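Local coordinates for protein DNA photolyase (Agrobacterium tumefaciens, PDB 4U63) that probably repairs cyclobutane pyrimidine dimers in ultraviolet-damaged DNA with light, as a class III photolyase carrying FAD and a methenyltetrahydrofolate antenna, at residues A[102-107]-A[134-139]; A[112-117]-A[140-145]; A[251-256]-A[428-433]. All coordinates share one frame; numbering follows the deposited sequence.

Contact 1 of 3, residues A[102-107]-A[134-139]; sequences ILRDLI and QKLRDD. With SO4 (sulfate ion), chain E.
Two neighbouring helices of the N-terminal alpha/beta domain meet here in a loose helix-helix contact, closed at the surface by a salt bridge between R104 and D139. The segments, 102-107 on helix 99-110 and 134-139 at the end of helix 123-138, run in roughly the same direction, with axes 12.0 Å apart and 31° between them. Near the sheet, L103 CD1 meets L136 CD1 at 4.3 Å, and L103 also rests on I28 and W30 of strand 27-31. Farther out, L136 CD2 lies over one face of the R104 guanidinium and touches R104 CG. The arginine chain runs extended from CG to NE, which carries its end across to D139. There NH1 and NH2 of R104 both close on the single oxygen D139 OD2, NH2 at 2.8 Å, through bent bonds with N-H...O angles of only about 135°; the carboxylate plane is turned 77° from the guanidinium. NE of the same arginine pairs with E100 on its own helix. With a leucine methyl against one face and carboxylates at both NE and the NH1/NH2 end, the R104 guanidinium is probably held in its rotation, and the two acidic partners would probably stabilise its positive charge.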
loop_
_atom_site.group_PDB
_atom_site.type_symbol
_atom_site.label_atom_id
_atom_site.label_comp_id
_atom_site.label_asym_id
_atom_site.label_seq_id
_atom_site.Cartn_x
_atom_site.Cartn_y
_atom_site.Cartn_z
ATOM N N ILE A 102 -16.555 14.588 17.398
ATOM C CA ILE A 102 -16.518 13.270 18.056
ATOM C C ILE A 102 -15.562 13.275 19.249
ATOM O O ILE A 102 -15.903 12.792 20.334
ATOM C CB ILE A 102 -16.142 12.152 17.058
ATOM C CG1 ILE A 102 -17.327 11.880 16.136
ATOM C CG2 ILE A 102 -15.736 10.865 17.772
ATOM C CD1 ILE A 102 -16.935 11.217 14.842
ATOM N N LEU A 103 -14.369 13.822 19.045
ATOM C CA LEU A 103 -13.373 13.867 20.113
ATOM C C LEU A 103 -13.832 14.747 21.276
ATOM O O LEU A 103 -13.686 14.363 22.427
ATOM C CB LEU A 103 -12.015 14.309 19.575
ATOM C CG LEU A 103 -11.315 13.284 18.673
ATOM C CD1 LEU A 103 -10.115 13.918 18.006
ATOM C CD2 LEU A 103 -10.886 12.031 19.438
ATOM N N ARG A 104 -14.399 15.914 20.974
ATOM C CA ARG A 104 -14.938 16.789 22.021
ATOM C C ARG A 104 -16.051 16.117 22.823
ATOM O O ARG A 104 -16.112 16.260 24.044
ATOM C CB ARG A 104 -15.441 18.102 21.427
ATOM C CG ARG A 104 -14.338 19.060 21.049
ATOM C CD ARG A 104 -14.930 20.317 20.439
ATOM N NE ARG A 104 -13.911 21.251 19.960
ATOM C CZ ARG A 104 -13.196 22.071 20.736
ATOM N NH1 ARG A 104 -13.363 22.087 22.059
ATOM N NH2 ARG A 104 -12.299 22.887 20.181
ATOM N N ASP A 105 -16.925 15.387 22.132
ATOM C CA ASP A 105 -17.997 14.652 22.793
ATOM C C ASP A 105 -17.437 13.537 23.691
ATOM O O ASP A 105 -17.900 13.372 24.819
ATOM C CB ASP A 105 -18.987 14.088 21.771
ATOM C CG ASP A 105 -19.846 15.169 21.115
ATOM O OD1 ASP A 105 -19.633 16.386 21.363
ATOM O OD2 ASP A 105 -20.749 14.795 20.336
ATOM N N LEU A 106 -16.445 12.790 23.202
ATOM C CA LEU A 106 -15.775 11.758 24.027
ATOM C C LEU A 106 -15.081 12.360 25.244
ATOM O O LEU A 106 -15.157 11.815 26.342
ATOM C CB LEU A 106 -14.753 10.956 23.213
ATOM C CG LEU A 106 -15.320 9.883 22.289
ATOM C CD1 LEU A 106 -14.228 9.349 21.374
ATOM C CD2 LEU A 106 -15.943 8.745 23.084
ATOM N N ILE A 107 -14.405 13.481 25.033
ATOM C CA ILE A 107 -13.724 14.209 26.105
ATOM C C ILE A 107 -14.721 14.642 27.179
ATOM O O ILE A 107 -14.500 14.403 28.369
ATOM C CB ILE A 107 -12.948 15.419 25.531
ATOM C CG1 ILE A 107 -11.710 14.933 24.778
ATOM C CG2 ILE A 107 -12.521 16.395 26.620
ATOM C CD1 ILE A 107 -11.181 15.915 23.761
ATOM N N GLN A 134 -4.202 22.041 17.140
ATOM C CA GLN A 134 -4.238 23.431 17.592
ATOM C C GLN A 134 -5.584 23.797 18.232
ATOM O O GLN A 134 -5.616 24.489 19.247
ATOM C CB GLN A 134 -3.930 24.393 16.438
ATOM C CG GLN A 134 -3.785 25.852 16.862
ATOM C CD GLN A 134 -2.660 26.054 17.859
ATOM O OE1 GLN A 134 -1.511 25.722 17.579
ATOM N NE2 GLN A 134 -2.982 26.596 19.025
ATOM N N LYS A 135 -6.685 23.355 17.631
ATOM C CA LYS A 135 -8.018 23.649 18.177
ATOM C C LYS A 135 -8.210 23.030 19.554
ATOM O O LYS A 135 -8.728 23.679 20.451
ATOM C CB LYS A 135 -9.127 23.152 17.246
ATOM C CG LYS A 135 -9.356 24.043 16.035
ATOM C CD LYS A 135 -10.383 23.425 15.107
ATOM C CE LYS A 135 -10.389 24.087 13.740
ATOM N NZ LYS A 135 -11.015 25.435 13.745
ATOM N N LEU A 136 -7.788 21.780 19.716
ATOM C CA LEU A 136 -7.922 21.106 20.999
ATOM C C LEU A 136 -7.010 21.738 22.055
ATOM O O LEU A 136 -7.441 21.952 23.194
ATOM C CB LEU A 136 -7.655 19.600 20.856
ATOM C CG LEU A 136 -8.670 18.818 19.999
ATOM C CD1 LEU A 136 -8.303 17.343 19.957
ATOM C CD2 LEU A 136 -10.099 18.984 20.502
ATOM N N ARG A 137 -5.768 22.042 21.679
ATOM C CA ARG A 137 -4.827 22.699 22.596
ATOM C C ARG A 137 -5.311 24.077 23.028
ATOM O O ARG A 137 -5.131 24.460 24.185
ATOM C CB ARG A 137 -3.433 22.786 21.988
ATOM C CG ARG A 137 -2.700 21.457 21.980
ATOM C CD ARG A 137 -1.383 21.563 21.242
ATOM N NE ARG A 137 -0.557 20.365 21.427
ATOM C CZ ARG A 137 0.572 20.109 20.765
ATOM N NH1 ARG A 137 1.037 20.959 19.846
ATOM N NH2 ARG A 137 1.244 18.992 21.016
ATOM N N ASP A 138 -5.933 24.808 22.105
ATOM C CA ASP A 138 -6.514 26.115 22.406
ATOM C C ASP A 138 -7.614 26.030 23.475
ATOM O O ASP A 138 -7.847 26.985 24.178
ATOM C CB ASP A 138 -7.069 26.782 21.131
ATOM C CG ASP A 138 -5.969 27.350 20.218
ATOM O OD1 ASP A 138 -4.794 27.405 20.640
ATOM O OD2 ASP A 138 -6.283 27.744 19.067
ATOM N N ASP A 139 -8.277 24.878 23.592
ATOM C CA ASP A 139 -9.268 24.673 24.658
ATOM C C ASP A 139 -8.697 23.928 25.872
ATOM O O ASP A 139 -9.446 23.407 26.692
ATOM C CB ASP A 139 -10.514 23.963 24.098
ATOM C CG ASP A 139 -11.481 24.930 23.410
ATOM O OD1 ASP A 139 -11.645 26.068 23.876
ATOM O OD2 ASP A 139 -12.075 24.525 22.390
HETATM S S SO4 E . 3.468 16.629 19.182
HETATM O O1 SO4 E . 3.486 18.067 19.509
HETATM O O2 SO4 E . 3.104 15.821 20.357
HETATM O O3 SO4 E . 2.478 16.431 18.103
HETATM O O4 SO4 E . 4.812 16.212 18.732
#

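Contact 2 of 3, residues A[112-117]-A[140-145]; sequences ADTVVW and GLTVRS. With SO4 (sulfate ion), chain E.
Strands 114-117 and 142-145 pair in parallel, their backbones joined by four hydrogen bonds. T142 N donates to D113 O, V115 N to T142 O at 2.9 Å, R144 N to V115 O, and W117 N to R144 O, so the bonds alternate between the strands in the usual parallel pattern. CA-H...O contacts fill in between them, as from S145 CA to W117 O. Just ahead of the strands, one water donates to both D113 O and G140 O; G140 is the C-prime residue of the Schellman motif that ends helix 123-138.

Side chains pair on the two faces of the sheet. T114 and T142 lie side by side, with T114 OG1 3.6 Å from T142 CB, and V116 CG1 packs beside R144 CB. On the other face, W117 takes chi1 of 61°, which swings its indole back along the sheet to V143. V143 CG1 sits over the six-membered ring, 3.9 Å from the centroid, in a CH-pi contact, while S145 CB comes obliquely to W117 NE1 at 3.5 Å. R32 adds a cation-pi contact to this indole.

Polar contacts gather at the edge of the sheet, where a sulfate accepts from S145 N at 3.0 Å. K133, R137 and R119 also bind it.

This is the parallel strand pairing of a beta-alpha-beta unit, strand 114-118, helix 123-138, strand 142-146, whose last strand is outermost. The cluster of basic groups and an edge-strand N-H makes a site suited to an anion, here probably one from the crystallisation liquor.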
loop_
_atom_site.group_PDB
_atom_site.type_symbol
_atom_site.label_atom_id
_atom_site.label_comp_id
_atom_site.label_asym_id
_atom_site.label_seq_id
_atom_site.Cartn_x
_atom_site.Cartn_y
_atom_site.Cartn_z
ATOM N N ALA A 112 -11.677 12.876 29.866
ATOM C CA ALA A 112 -10.294 12.701 29.415
ATOM C C ALA A 112 -9.580 14.041 29.347
ATOM O O ALA A 112 -10.182 15.048 28.982
ATOM C CB ALA A 112 -10.254 12.027 28.050
ATOM N N ASP A 113 -8.304 14.060 29.714
ATOM C CA ASP A 113 -7.511 15.290 29.632
ATOM C C ASP A 113 -6.485 15.250 28.495
ATOM O O ASP A 113 -5.779 16.225 28.274
ATOM C CB ASP A 113 -6.830 15.601 30.977
ATOM C CG ASP A 113 -5.747 14.602 31.350
ATOM O OD1 ASP A 113 -5.463 13.673 30.557
ATOM O OD2 ASP A 113 -5.181 14.759 32.460
ATOM N N THR A 114 -6.414 14.121 27.782
ATOM C CA THR A 114 -5.408 13.911 26.758
ATOM C C THR A 114 -5.971 13.131 25.578
ATOM O O THR A 114 -6.776 12.203 25.753
ATOM C CB THR A 114 -4.182 13.152 27.346
ATOM O OG1 THR A 114 -3.645 13.888 28.447
ATOM C CG2 THR A 114 -3.073 12.938 26.305
ATOM N N VAL A 115 -5.544 13.522 24.379
ATOM C CA VAL A 115 -5.769 12.746 23.177
ATOM C C VAL A 115 -4.402 12.444 22.592
ATOM O O VAL A 115 -3.579 13.344 22.450
ATOM C CB VAL A 115 -6.600 13.489 22.117
ATOM C CG1 VAL A 115 -6.827 12.586 20.905
ATOM C CG2 VAL A 115 -7.931 13.955 22.694
ATOM N N VAL A 116 -4.167 11.175 22.267
ATOM C CA VAL A 116 -2.958 10.777 21.577
ATOM C C VAL A 116 -3.272 10.098 20.253
ATOM O O VAL A 116 -4.336 9.485 20.076
ATOM C CB VAL A 116 -2.073 9.839 22.432
ATOM C CG1 VAL A 116 -1.614 10.555 23.695
ATOM C CG2 VAL A 116 -2.802 8.538 22.773
ATOM N N TRP A 117 -2.334 10.220 19.326
ATOM C CA TRP A 117 -2.380 9.490 18.080
ATOM C C TRP A 117 -0.989 9.291 17.494
ATOM O O TRP A 117 -0.032 9.966 17.866
ATOM C CB TRP A 117 -3.295 10.183 17.054
ATOM C CG TRP A 117 -2.920 11.608 16.616
ATOM C CD1 TRP A 117 -1.847 11.988 15.842
ATOM C CD2 TRP A 117 -3.660 12.810 16.882
ATOM N NE1 TRP A 117 -1.872 13.353 15.634
ATOM C CE2 TRP A 117 -2.971 13.879 16.262
ATOM C CE3 TRP A 117 -4.834 13.089 17.598
ATOM C CZ2 TRP A 117 -3.421 15.206 16.333
ATOM C CZ3 TRP A 117 -5.282 14.406 17.666
ATOM C CH2 TRP A 117 -4.573 15.451 17.036
ATOM N N GLY A 140 -7.374 23.908 25.995
ATOM C CA GLY A 140 -6.717 23.410 27.184
ATOM C C GLY A 140 -6.626 21.909 27.291
ATOM O O GLY A 140 -6.509 21.387 28.387
ATOM N N LEU A 141 -6.679 21.216 26.159
ATOM C CA LEU A 141 -6.492 19.762 26.129
ATOM C C LEU A 141 -5.058 19.439 25.753
ATOM O O LEU A 141 -4.430 20.168 24.986
ATOM C CB LEU A 141 -7.466 19.115 25.143
ATOM C CG LEU A 141 -8.911 19.237 25.640
ATOM C CD1 LEU A 141 -9.905 19.363 24.499
ATOM C CD2 LEU A 141 -9.239 18.063 26.552
ATOM N N THR A 142 -4.539 18.349 26.310
ATOM C CA THR A 142 -3.226 17.856 25.940
ATOM C C THR A 142 -3.378 16.960 24.716
ATOM O O THR A 142 -4.218 16.062 24.693
ATOM C CB THR A 142 -2.573 17.084 27.100
ATOM O OG1 THR A 142 -2.378 17.978 28.200
ATOM C CG2 THR A 142 -1.225 16.498 26.690
ATOM N N VAL A 143 -2.567 17.220 23.697
ATOM C CA VAL A 143 -2.561 16.433 22.485
ATOM C C VAL A 143 -1.124 16.071 22.186
ATOM O O VAL A 143 -0.264 16.945 22.152
ATOM C CB VAL A 143 -3.128 17.194 21.288
ATOM C CG1 VAL A 143 -3.135 16.293 20.058
ATOM C CG2 VAL A 143 -4.533 17.715 21.595
ATOM N N ARG A 144 -0.868 14.782 21.978
ATOM C CA ARG A 144 0.475 14.302 21.674
ATOM C C ARG A 144 0.425 13.325 20.505
ATOM O O ARG A 144 -0.431 12.437 20.467
ATOM C CB ARG A 144 1.090 13.633 22.904
ATOM C CG ARG A 144 1.127 14.528 24.142
ATOM C CD ARG A 144 1.412 13.733 25.392
ATOM N NE ARG A 144 2.732 13.110 25.338
ATOM C CZ ARG A 144 3.130 12.090 26.104
ATOM N NH1 ARG A 144 2.310 11.548 27.005
ATOM N NH2 ARG A 144 4.361 11.602 25.963
ATOM N N SER A 145 1.352 13.494 19.562
ATOM C CA SER A 145 1.460 12.633 18.376
ATOM C C SER A 145 2.812 11.938 18.344
ATOM O O SER A 145 3.797 12.470 18.862
ATOM C CB SER A 145 1.261 13.432 17.098
ATOM O OG SER A 145 2.360 14.286 16.849
HETATM S S SO4 E . 3.468 16.629 19.182
HETATM O O1 SO4 E . 3.486 18.067 19.509
HETATM O O2 SO4 E . 3.104 15.821 20.357
HETATM O O3 SO4 E . 2.478 16.431 18.103
HETATM O O4 SO4 E . 4.812 16.212 18.732
HETATM O O HOH W 1 -6.666 18.627 29.413
#

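Contact 3 of 3, residues A[251-256]-A[428-433]; sequences FPAKPA and KFDGDG
F251 turns the edge of its ring to the end of helix 422-429, where CD1 lies 3.3 Å from F429 O and CE1 faces K428 O at 3.9 Å. Both carbonyl oxygens lie near the ring plane, so they meet the slightly positive C-H rim of the phenyl group. The chi1 of -58° sets F251 CG beside its own backbone N, and from there the ring reaches across to the helix. F251 CE1 approaches the F429 ring obliquely, 4.4 Å from F429 CD1, while the aliphatic part of K428 covers one face of that ring, with CG over the centre.

P252 packs alongside, its CD 3.3 Å from F429 O and 4.2 Å from F429 CB. The type I beta turn F251-K254 thus meets the C-terminal end of helix 422-429, from which a second type I turn, D430 to G433, leads into helix 434-439. No direct hydrogen bond joins the two segments. Instead a water accepts from A253 N and donates to F429 O at 2.6 Å and to D430 OD1, so it bridges the first turn to the helix end.

D430 has CG anti to its backbone N (chi1 -171°), which brings OD1 to this water and 3.7 Å from A253 CB. The same carboxylate takes the backbone N-H of Y435 on OD1 and that of V436 on OD2, at the start of helix 434-439, while R438 of that helix donates to A253 O.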
loop_
_atom_site.group_PDB
_atom_site.type_symbol
_atom_site.label_atom_id
_atom_site.label_comp_id
_atom_site.label_asym_id
_atom_site.label_seq_id
_atom_site.Cartn_x
_atom_site.Cartn_y
_atom_site.Cartn_z
ATOM N N PHE A 251 10.647 -12.513 -10.488
ATOM C CA PHE A 251 9.927 -13.527 -11.241
ATOM C C PHE A 251 8.534 -13.760 -10.645
ATOM O O PHE A 251 8.413 -14.397 -9.596
ATOM C CB PHE A 251 10.760 -14.810 -11.252
ATOM C CG PHE A 251 12.128 -14.617 -11.846
ATOM C CD1 PHE A 251 12.304 -14.596 -13.225
ATOM C CD2 PHE A 251 13.240 -14.428 -11.033
ATOM C CE1 PHE A 251 13.558 -14.404 -13.782
ATOM C CE2 PHE A 251 14.496 -14.237 -11.589
ATOM C CZ PHE A 251 14.654 -14.226 -12.962
ATOM N N PRO A 252 7.474 -13.250 -11.315
ATOM C CA PRO A 252 6.144 -13.265 -10.704
ATOM C C PRO A 252 5.540 -14.631 -10.423
ATOM O O PRO A 252 4.663 -14.720 -9.577
ATOM C CB PRO A 252 5.272 -12.496 -11.719
ATOM C CG PRO A 252 5.999 -12.592 -12.993
ATOM C CD PRO A 252 7.448 -12.574 -12.624
ATOM N N ALA A 253 5.989 -15.667 -11.119
ATOM C CA ALA A 253 5.505 -17.030 -10.849
ATOM C C ALA A 253 5.973 -17.519 -9.486
ATOM O O ALA A 253 5.356 -18.411 -8.897
ATOM C CB ALA A 253 5.971 -17.983 -11.939
ATOM N N LYS A 254 7.065 -16.946 -8.988
ATOM C CA LYS A 254 7.654 -17.393 -7.725
ATOM C C LYS A 254 7.077 -16.649 -6.542
ATOM O O LYS A 254 7.024 -15.417 -6.561
ATOM C CB LYS A 254 9.159 -17.208 -7.760
ATOM C CG LYS A 254 9.802 -18.002 -8.875
ATOM C CD LYS A 254 11.310 -17.875 -8.890
ATOM C CE LYS A 254 11.882 -18.745 -10.000
ATOM N NZ LYS A 254 13.300 -18.420 -10.290
ATOM N N PRO A 255 6.640 -17.380 -5.496
ATOM C CA PRO A 255 6.169 -16.723 -4.278
ATOM C C PRO A 255 7.353 -16.277 -3.406
ATOM O O PRO A 255 7.518 -16.747 -2.293
ATOM C CB PRO A 255 5.325 -17.811 -3.608
ATOM C CG PRO A 255 5.972 -19.083 -4.021
ATOM C CD PRO A 255 6.511 -18.852 -5.409
ATOM N N ALA A 256 8.149 -15.336 -3.913
ATOM C CA ALA A 256 9.436 -15.006 -3.294
ATOM C C ALA A 256 9.460 -13.728 -2.453
ATOM O O ALA A 256 10.500 -13.413 -1.866
ATOM C CB ALA A 256 10.498 -14.934 -4.378
ATOM N N LYS A 428 11.152 -12.834 -20.473
ATOM C CA LYS A 428 12.326 -12.634 -19.615
ATOM C C LYS A 428 12.052 -13.033 -18.157
ATOM O O LYS A 428 12.846 -13.757 -17.545
ATOM C CB LYS A 428 12.771 -11.171 -19.665
ATOM C CG LYS A 428 14.023 -10.845 -18.863
ATOM C CD LYS A 428 14.405 -9.380 -19.024
ATOM C CE LYS A 428 15.697 -9.058 -18.291
ATOM N NZ LYS A 428 16.040 -7.614 -18.398
ATOM N N PHE A 429 10.935 -12.545 -17.617
ATOM C CA PHE A 429 10.601 -12.724 -16.198
ATOM C C PHE A 429 9.619 -13.877 -15.910
ATOM O O PHE A 429 9.404 -14.205 -14.748
ATOM C CB PHE A 429 10.080 -11.396 -15.616
ATOM C CG PHE A 429 11.117 -10.295 -15.599
ATOM C CD1 PHE A 429 12.221 -10.380 -14.759
ATOM C CD2 PHE A 429 10.997 -9.180 -16.429
ATOM C CE1 PHE A 429 13.183 -9.374 -14.739
ATOM C CE2 PHE A 429 11.956 -8.170 -16.410
ATOM C CZ PHE A 429 13.048 -8.267 -15.565
ATOM N N ASP A 430 9.045 -14.478 -16.960
ATOM C CA ASP A 430 8.121 -15.613 -16.832
ATOM C C ASP A 430 8.323 -16.606 -17.997
ATOM O O ASP A 430 7.377 -16.985 -18.700
ATOM C CB ASP A 430 6.676 -15.085 -16.779
ATOM C CG ASP A 430 5.659 -16.158 -16.421
ATOM O OD1 ASP A 430 5.924 -16.971 -15.513
ATOM O OD2 ASP A 430 4.567 -16.170 -17.037
ATOM N N GLY A 431 9.570 -17.043 -18.176
ATOM C CA GLY A 431 9.975 -17.826 -19.347
ATOM C C GLY A 431 9.164 -19.077 -19.620
ATOM O O GLY A 431 8.808 -19.353 -20.764
ATOM N N ASP A 432 8.864 -19.834 -18.569
ATOM C CA ASP A 432 8.071 -21.057 -18.713
ATOM C C ASP A 432 6.572 -20.786 -18.793
ATOM O O ASP A 432 5.811 -21.695 -19.105
ATOM C CB ASP A 432 8.381 -22.042 -17.576
ATOM C CG ASP A 432 9.814 -22.558 -17.623
ATOM O OD1 ASP A 432 10.468 -22.460 -18.687
ATOM O OD2 ASP A 432 10.291 -23.065 -16.590
ATOM N N GLY A 433 6.156 -19.548 -18.511
ATOM C CA GLY A 433 4.763 -19.138 -18.621
ATOM C C GLY A 433 3.884 -19.506 -17.433
ATOM O O GLY A 433 2.656 -19.427 -17.526
HETATM O O HOH W 2 7.726 -15.835 -13.557
#

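How the contacts relate
From the N terminus, helix 99-110 comes first, then strand 114-118, helix 123-138 and strand 142-146. Contact 1 closes a loop from the first helix to the second, and contact 2 one from the first strand to the second, so the two cross along the chain. Their centres are 8 Å apart and they touch: I107 CG2 packs on L141 CD2, and R137 NH2 reaches V143 O as a probable hydrogen bond. Together they tie two helices to the half of the five-stranded parallel sheet that ends in strand 142-146. Contact 3 follows in series, about 50 Å from contact 2 between centres and across the chain's centre, closing a largely helical span of 171 residues in the FAD-binding part.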